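Local coordinates for protein nitrilotriacetate monooxygenase component B (Bacillus cereus ATCC 14579, PDB 3BPK) that probably binds FMN and serves as the flavin-reductase-like component of a two-component monooxygenase, at residues 21-33 with 41-53. Sequence-based numbering, arbitrary orientation.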
ATOM      1  N   LEU B  21     -10.020   0.105   9.379  1.00 16.75           N
ATOM      2  CA  LEU B  21      -8.878   0.315   8.478  1.00 16.18           C
ATOM      3  C   LEU B  21      -9.147  -0.318   7.124  1.00 15.58           C
ATOM      4  O   LEU B  21      -8.923   0.333   6.076  1.00 16.24           O
ATOM      5  CB  LEU B  21      -7.619  -0.322   9.044  1.00 16.71           C
ATOM      6  CG  LEU B  21      -7.011   0.431  10.208  1.00 16.88           C
ATOM      7  CD1 LEU B  21      -5.993  -0.460  10.969  1.00 19.47           C
ATOM      8  CD2 LEU B  21      -6.381   1.734   9.748  1.00 17.59           C
ATOM      9  N   THR B  22      -9.618  -1.585   7.137  1.00 14.67           N
ATOM     10  CA  THR B  22      -9.796  -2.290   5.863  1.00 15.96           C
ATOM     11  C   THR B  22     -10.984  -1.757   5.056  1.00 15.26           C
ATOM     12  O   THR B  22     -11.077  -2.015   3.847  1.00 16.79           O
ATOM     13  CB  THR B  22      -9.925  -3.818   6.055  1.00 15.68           C
ATOM     14  OG1 THR B  22     -11.021  -4.104   6.941  1.00 16.98           O
ATOM     15  CG2 THR B  22      -8.613  -4.428   6.642  1.00 17.32           C
ATOM     16  N   GLY B  23     -11.931  -1.062   5.721  1.00 14.70           N
ATOM     17  CA  GLY B  23     -13.034  -0.438   4.990  1.00 15.61           C
ATOM     18  C   GLY B  23     -12.748   0.955   4.494  1.00 15.97           C
ATOM     19  O   GLY B  23     -13.462   1.448   3.605  1.00 17.58           O
ATOM     20  N   SER B  24     -11.758   1.636   5.120  1.00 15.71           N
ATOM     21  CA  SER B  24     -11.435   3.034   4.799  0.70 15.80           C
ATOM     22  C   SER B  24     -10.316   3.160   3.777  1.00 15.48           C
ATOM     23  O   SER B  24     -10.356   4.028   2.870  1.00 16.11           O
ATOM     24  CB  SER B  24     -11.035   3.797   6.075  0.70 15.55           C
ATOM     25  OG  SER B  24     -12.088   3.810   7.033  0.70 13.59           O
ATOM     26  N   ILE B  25      -9.315   2.304   3.922  1.00 14.98           N
ATOM     27  CA  ILE B  25      -8.112   2.405   3.069  1.00 15.12           C
ATOM     28  C   ILE B  25      -8.334   1.412   1.933  1.00 15.87           C
ATOM     29  O   ILE B  25      -7.958   0.235   1.980  1.00 15.00           O
ATOM     30  CB  ILE B  25      -6.806   2.187   3.862  1.00 14.67           C
ATOM     31  CG1 ILE B  25      -6.684   3.262   4.970  1.00 14.85           C
ATOM     32  CG2 ILE B  25      -5.583   2.172   2.903  1.00 15.01           C
ATOM     33  CD1 ILE B  25      -5.561   2.959   6.001  1.00 15.54           C
ATOM     34  N   ILE B  26      -9.068   1.908   0.937  1.00 15.72           N
ATOM     35  CA  ILE B  26      -9.502   1.099  -0.203  1.00 16.51           C
ATOM     36  C   ILE B  26      -9.423   1.948  -1.465  1.00 17.34           C
ATOM     37  O   ILE B  26      -9.433   3.183  -1.383  1.00 18.38           O
ATOM     38  CB  ILE B  26     -10.956   0.609  -0.017  1.00 15.73           C
ATOM     39  CG1 ILE B  26     -11.904   1.804   0.240  1.00 17.22           C
ATOM     40  CG2 ILE B  26     -11.066  -0.421   1.120  1.00 17.01           C
ATOM     41  CD1 ILE B  26     -13.402   1.464  -0.048  1.00 17.84           C
ATOM     42  N   PRO B  27      -9.299   1.303  -2.639  1.00 17.45           N
ATOM     43  CA  PRO B  27      -9.086  -0.143  -2.841  1.00 17.37           C
ATOM     44  C   PRO B  27      -7.616  -0.448  -2.590  1.00 16.81           C
ATOM     45  O   PRO B  27      -6.768   0.457  -2.690  1.00 18.41           O
ATOM     46  CB  PRO B  27      -9.410  -0.325  -4.338  1.00 18.46           C
ATOM     47  CG  PRO B  27      -8.952   0.971  -4.934  1.00 19.04           C
ATOM     48  CD  PRO B  27      -9.301   2.042  -3.921  1.00 17.96           C
ATOM     49  N   ARG B  28      -7.301  -1.692  -2.231  1.00 14.17           N
ATOM     50  CA  ARG B  28      -5.885  -2.059  -1.996  1.00 13.47           C
ATOM     51  C   ARG B  28      -5.393  -3.060  -3.064  1.00 14.18           C
ATOM     52  O   ARG B  28      -6.071  -4.042  -3.342  1.00 15.45           O
ATOM     53  CB  ARG B  28      -5.692  -2.721  -0.623  1.00 13.54           C
ATOM     54  CG  ARG B  28      -6.043  -1.738   0.505  1.00 13.43           C
ATOM     55  CD  ARG B  28      -5.798  -2.351   1.885  1.00 13.74           C
ATOM     56  NE  ARG B  28      -6.523  -3.587   2.165  1.00 14.41           N
ATOM     57  CZ  ARG B  28      -7.843  -3.635   2.446  1.00 14.53           C
ATOM     58  NH1 ARG B  28      -8.571  -2.520   2.489  1.00 15.18           N
ATOM     59  NH2 ARG B  28      -8.438  -4.797   2.716  1.00 16.20           N
ATOM     60  N   PRO B  29      -4.215  -2.823  -3.626  1.00 13.64           N
ATOM     61  CA  PRO B  29      -3.692  -3.787  -4.601  1.00 13.63           C
ATOM     62  C   PRO B  29      -3.285  -5.057  -3.863  1.00 14.09           C
ATOM     63  O   PRO B  29      -2.888  -4.989  -2.690  1.00 14.79           O
ATOM     64  CB  PRO B  29      -2.473  -3.075  -5.193  1.00 13.67           C
ATOM     65  CG  PRO B  29      -2.023  -2.135  -4.118  1.00 13.84           C
ATOM     66  CD  PRO B  29      -3.299  -1.683  -3.398  1.00 13.78           C
ATOM     67  N   VAL B  30      -3.310  -6.191  -4.559  1.00 14.32           N
ATOM     68  CA  VAL B  30      -3.088  -7.477  -3.879  1.00 14.60           C
ATOM     69  C   VAL B  30      -1.830  -8.151  -4.420  1.00 14.75           C
ATOM     70  O   VAL B  30      -1.764  -8.478  -5.632  1.00 15.23           O
ATOM     71  CB  VAL B  30      -4.340  -8.431  -4.068  1.00 14.93           C
ATOM     72  CG1 VAL B  30      -4.155  -9.784  -3.386  1.00 17.23           C
ATOM     73  CG2 VAL B  30      -5.615  -7.762  -3.495  1.00 15.54           C
ATOM     74  N   ALA B  31      -0.845  -8.324  -3.540  1.00 14.31           N
ATOM     75  CA  ALA B  31       0.389  -9.030  -3.909  1.00 13.15           C
ATOM     76  C   ALA B  31       0.160 -10.528  -3.750  1.00 13.79           C
ATOM     77  O   ALA B  31      -0.208 -10.988  -2.660  1.00 15.00           O
ATOM     78  CB  ALA B  31       1.561  -8.591  -3.020  1.00 15.07           C
ATOM     79  N   PHE B  32       0.417 -11.308  -4.808  1.00 13.55           N
ATOM     80  CA  PHE B  32       0.383 -12.761  -4.652  1.00 13.53           C
ATOM     81  C   PHE B  32       1.842 -13.169  -4.523  1.00 13.21           C
ATOM     82  O   PHE B  32       2.629 -12.975  -5.473  1.00 13.74           O
ATOM     83  CB  PHE B  32      -0.273 -13.440  -5.839  1.00 14.05           C
ATOM     84  CG  PHE B  32      -0.283 -14.907  -5.714  1.00 16.06           C
ATOM     85  CD1 PHE B  32      -0.977 -15.510  -4.666  1.00 16.76           C
ATOM     86  CD2 PHE B  32       0.396 -15.714  -6.656  1.00 19.04           C
ATOM     87  CE1 PHE B  32      -0.971 -16.896  -4.523  1.00 18.27           C
ATOM     88  CE2 PHE B  32       0.401 -17.089  -6.511  1.00 19.66           C
ATOM     89  CZ  PHE B  32      -0.295 -17.686  -5.462  1.00 19.72           C
ATOM     90  N   VAL B  33       2.210 -13.662  -3.342  1.00 12.60           N
ATOM     91  CA  VAL B  33       3.644 -13.814  -3.008  1.00 13.22           C
ATOM     92  C   VAL B  33       4.018 -15.280  -2.861  1.00 14.13           C
ATOM     93  O   VAL B  33       3.378 -16.009  -2.073  1.00 13.94           O
ATOM     94  CB  VAL B  33       3.970 -13.116  -1.668  1.00 12.93           C
ATOM     95  CG1 VAL B  33       5.469 -13.277  -1.306  1.00 14.64           C
ATOM     96  CG2 VAL B  33       3.653 -11.609  -1.749  1.00 13.43           C
ATOM     97  N   VAL B  41       9.521 -26.585  -0.099  1.00 18.87           N
ATOM     98  CA  VAL B  41       8.124 -26.518  -0.523  1.00 18.61           C
ATOM     99  C   VAL B  41       7.771 -25.092  -0.965  1.00 18.17           C
ATOM    100  O   VAL B  41       8.200 -24.125  -0.319  1.00 18.07           O
ATOM    101  CB  VAL B  41       7.194 -27.000   0.578  1.00 19.03           C
ATOM    102  CG1 VAL B  41       5.736 -26.736   0.209  1.00 21.18           C
ATOM    103  CG2 VAL B  41       7.468 -28.516   0.871  1.00 20.08           C
ATOM    104  N   LEU B  42       7.046 -24.973  -2.081  1.00 18.17           N
ATOM    105  CA  LEU B  42       6.681 -23.658  -2.620  1.00 17.16           C
ATOM    106  C   LEU B  42       5.358 -23.171  -2.009  1.00 17.32           C
ATOM    107  O   LEU B  42       4.298 -23.713  -2.302  1.00 17.70           O
ATOM    108  CB  LEU B  42       6.560 -23.731  -4.145  1.00 17.33           C
ATOM    109  CG  LEU B  42       6.260 -22.422  -4.874  1.00 15.90           C
ATOM    110  CD1 LEU B  42       7.382 -21.407  -4.629  1.00 15.65           C
ATOM    111  CD2 LEU B  42       6.054 -22.669  -6.369  1.00 18.10           C
ATOM    112  N   ASN B  43       5.432 -22.141  -1.168  1.00 17.13           N
ATOM    113  CA  ASN B  43       4.251 -21.551  -0.588  1.00 17.31           C
ATOM    114  C   ASN B  43       3.786 -20.380  -1.446  1.00 16.67           C
ATOM    115  O   ASN B  43       4.603 -19.750  -2.167  1.00 16.43           O
ATOM    116  CB  ASN B  43       4.559 -21.022   0.826  1.00 17.07           C
ATOM    117  CG  ASN B  43       4.600 -22.115   1.890  1.00 18.90           C
ATOM    118  OD1 ASN B  43       5.548 -22.183   2.648  1.00 19.11           O
ATOM    119  ND2 ASN B  43       3.538 -22.950   1.964  1.00 21.00           N
ATOM    120  N   GLY B  44       2.495 -20.053  -1.342  1.00 16.22           N
ATOM    121  CA  GLY B  44       1.941 -18.846  -1.987  1.00 16.13           C
ATOM    122  C   GLY B  44       0.765 -18.366  -1.181  1.00 16.62           C
ATOM    123  O   GLY B  44      -0.011 -19.166  -0.621  1.00 17.91           O
ATOM    124  N   ALA B  45       0.633 -17.042  -1.133  1.00 14.95           N
ATOM    125  CA  ALA B  45      -0.519 -16.417  -0.450  1.00 15.65           C
ATOM    126  C   ALA B  45      -0.693 -14.985  -0.903  1.00 14.99           C
ATOM    127  O   ALA B  45       0.267 -14.363  -1.332  1.00 14.43           O
ATOM    128  CB  ALA B  45      -0.331 -16.465   1.043  1.00 16.09           C
ATOM    129  N   PRO B  46      -1.942 -14.476  -0.857  1.00 15.09           N
ATOM    130  CA  PRO B  46      -2.219 -13.103  -1.208  1.00 14.48           C
ATOM    131  C   PRO B  46      -2.124 -12.181   0.009  1.00 13.57           C
ATOM    132  O   PRO B  46      -2.543 -12.559   1.120  1.00 15.34           O
ATOM    133  CB  PRO B  46      -3.689 -13.161  -1.688  1.00 15.44           C
ATOM    134  CG  PRO B  46      -4.276 -14.283  -0.879  1.00 16.82           C
ATOM    135  CD  PRO B  46      -3.178 -15.251  -0.596  1.00 16.06           C
ATOM    136  N   TYR B  47      -1.641 -10.960  -0.244  1.00 12.88           N
ATOM    137  CA  TYR B  47      -1.483  -9.918   0.785  1.00 13.62           C
ATOM    138  C   TYR B  47      -1.924  -8.582   0.214  1.00 14.12           C
ATOM    139  O   TYR B  47      -1.305  -8.113  -0.756  1.00 15.19           O
ATOM    140  CB  TYR B  47      -0.001  -9.801   1.214  1.00 15.14           C
ATOM    141  CG  TYR B  47       0.477 -11.088   1.838  1.00 15.63           C
ATOM    142  CD1 TYR B  47       0.171 -11.382   3.178  1.00 16.22           C
ATOM    143  CD2 TYR B  47       1.130 -12.077   1.082  1.00 18.14           C
ATOM    144  CE1 TYR B  47       0.555 -12.582   3.769  1.00 16.33           C
ATOM    145  CE2 TYR B  47       1.512 -13.292   1.670  1.00 18.81           C
ATOM    146  CZ  TYR B  47       1.226 -13.540   3.001  1.00 16.75           C
ATOM    147  OH  TYR B  47       1.570 -14.756   3.564  1.00 18.87           O
ATOM    148  N   SER B  48      -2.963  -7.954   0.793  1.00 13.66           N
ATOM    149  CA  SER B  48      -3.394  -6.671   0.277  1.00 14.01           C
ATOM    150  C   SER B  48      -2.697  -5.471   0.931  1.00 13.42           C
ATOM    151  O   SER B  48      -2.940  -4.326   0.518  1.00 14.37           O
ATOM    152  CB  SER B  48      -4.916  -6.519   0.378  1.00 15.21           C
ATOM    153  OG  SER B  48      -5.297  -6.240   1.735  1.00 14.92           O
ATOM    154  N   TYR B  49      -1.839  -5.726   1.941  1.00 12.59           N
ATOM    155  CA  TYR B  49      -1.110  -4.606   2.570  1.00 12.77           C
ATOM    156  C   TYR B  49       0.191  -4.444   1.794  1.00 12.25           C
ATOM    157  O   TYR B  49       1.284  -4.753   2.267  1.00 13.18           O
ATOM    158  CB  TYR B  49      -0.847  -4.806   4.066  1.00 12.42           C
ATOM    159  CG  TYR B  49      -2.054  -4.954   4.948  1.00 13.92           C
ATOM    160  CD1 TYR B  49      -3.374  -4.927   4.460  1.00 13.15           C
ATOM    161  CD2 TYR B  49      -1.861  -5.190   6.305  1.00 16.24           C
ATOM    162  CE1 TYR B  49      -4.455  -5.131   5.321  1.00 13.59           C
ATOM    163  CE2 TYR B  49      -2.935  -5.364   7.165  1.00 17.65           C
ATOM    164  CZ  TYR B  49      -4.209  -5.322   6.677  1.00 14.99           C
ATOM    165  OH  TYR B  49      -5.302  -5.496   7.529  1.00 18.06           O
ATOM    166  N   PHE B  50       0.034  -3.950   0.566  1.00 12.88           N
ATOM    167  CA  PHE B  50       1.064  -4.000  -0.479  1.00 13.05           C
ATOM    168  C   PHE B  50       1.161  -2.622  -1.152  1.00 12.74           C
ATOM    169  O   PHE B  50       0.148  -2.001  -1.506  1.00 13.12           O
ATOM    170  CB  PHE B  50       0.532  -4.988  -1.531  1.00 13.57           C
ATOM    171  CG  PHE B  50       1.313  -5.070  -2.830  1.00 12.41           C
ATOM    172  CD1 PHE B  50       2.714  -5.095  -2.859  1.00 13.03           C
ATOM    173  CD2 PHE B  50       0.599  -5.241  -4.018  1.00 13.02           C
ATOM    174  CE1 PHE B  50       3.388  -5.261  -4.094  1.00 12.30           C
ATOM    175  CE2 PHE B  50       1.258  -5.417  -5.228  1.00 12.78           C
ATOM    176  CZ  PHE B  50       2.637  -5.436  -5.263  1.00 14.21           C
ATOM    177  N   ASN B  51       2.388  -2.149  -1.360  1.00 12.29           N
ATOM    178  CA  ASN B  51       2.522  -0.953  -2.199  1.00 11.59           C
ATOM    179  C   ASN B  51       3.954  -0.769  -2.658  1.00 11.85           C
ATOM    180  O   ASN B  51       4.859  -1.561  -2.320  1.00 12.69           O
ATOM    181  CB  ASN B  51       1.996   0.321  -1.495  1.00 10.92           C
ATOM    182  CG  ASN B  51       1.272   1.269  -2.452  1.00 12.22           C
ATOM    183  OD1 ASN B  51       1.777   1.564  -3.525  1.00 14.50           O
ATOM    184  ND2 ASN B  51       0.062   1.726  -2.083  1.00 12.04           N
ATOM    185  N   ILE B  52       4.160   0.293  -3.440  1.00 12.33           N
ATOM    186  CA  ILE B  52       5.505   0.704  -3.847  1.00 13.02           C
ATOM    187  C   ILE B  52       6.189   1.428  -2.686  1.00 12.94           C
ATOM    188  O   ILE B  52       5.515   2.125  -1.905  1.00 13.87           O
ATOM    189  CB  ILE B  52       5.395   1.669  -5.084  1.00 12.26           C
ATOM    190  CG1 ILE B  52       4.618   1.026  -6.255  1.00 12.71           C
ATOM    191  CG2 ILE B  52       6.767   2.103  -5.542  1.00 15.13           C
ATOM    192  CD1 ILE B  52       4.226   2.042  -7.343  1.00 14.95           C
ATOM    193  N   VAL B  53       7.519   1.298  -2.587  1.00 13.52           N
ATOM    194  CA  VAL B  53       8.308   2.070  -1.609  1.00 13.90           C
ATOM    195  C   VAL B  53       9.126   3.167  -2.329  1.00 14.30           C
ATOM    196  O   VAL B  53       9.109   4.322  -1.932  1.00 14.89           O
ATOM    197  CB  VAL B  53       9.220   1.145  -0.760  1.00 13.97           C
ATOM    198  CG1 VAL B  53      10.237   1.935   0.050  1.00 15.50           C
ATOM    199  CG2 VAL B  53       8.379   0.207   0.148  1.00 15.10           C
TER
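The guanidinium of R28 is gripped from several sides, and one of its bonds crosses to the other segment, at S48: NE donates to S48 OG at 3.0 Å, nearly straight at 166° and close to the guanidinium plane. NH1 reaches two carbonyls where helix 14-24 ends, T22 O and I25 O, both at 2.9 Å; the I25 oxygen lies in the guanidinium plane, that of T22 somewhat out of it. NH2 goes to L188 O. A bend at chi3 (-58°) turns the head of R28 back toward the helix end, and R28 NE meets the edge of the Y49 ring.

From A31 onward the two segments form the antiparallel hairpin of strands 28-36 and 42-54, part of the antiparallel sheet of the flavin-reductase-like, FMN-binding domain. A31 N to Y47 O and Y47 N to A31 O are both 2.8 Å; V33 and A45 pair likewise, through slightly longer bonds, while F32 faces P46 as the non-hydrogen-bonded pair between them. Beyond Y47 the chain turns at S48 and Y49, and F50 swings back over the first strand. Its CG stands anti to the backbone N (chi1 171°), laying one ring face over A31: A31 CB sits 3.5 Å from the F50 ring centroid in a CH-pi contact. V33 CG2 packs against Y47 CD2. On the other side of the sheet V30 CG1 lies alongside P46 CB, and helix 94-100 covers F32 and P46. F50 O accepts a hydrogen bond from N51 ND2 of the second subunit, which also packs on R28 and P29.

With four donations from one guanidinium, the arginine ties the helix end to the hairpin and to the strand 186-187 region; its buried charge is probably offset by these carbonyl and hydroxyl dipoles.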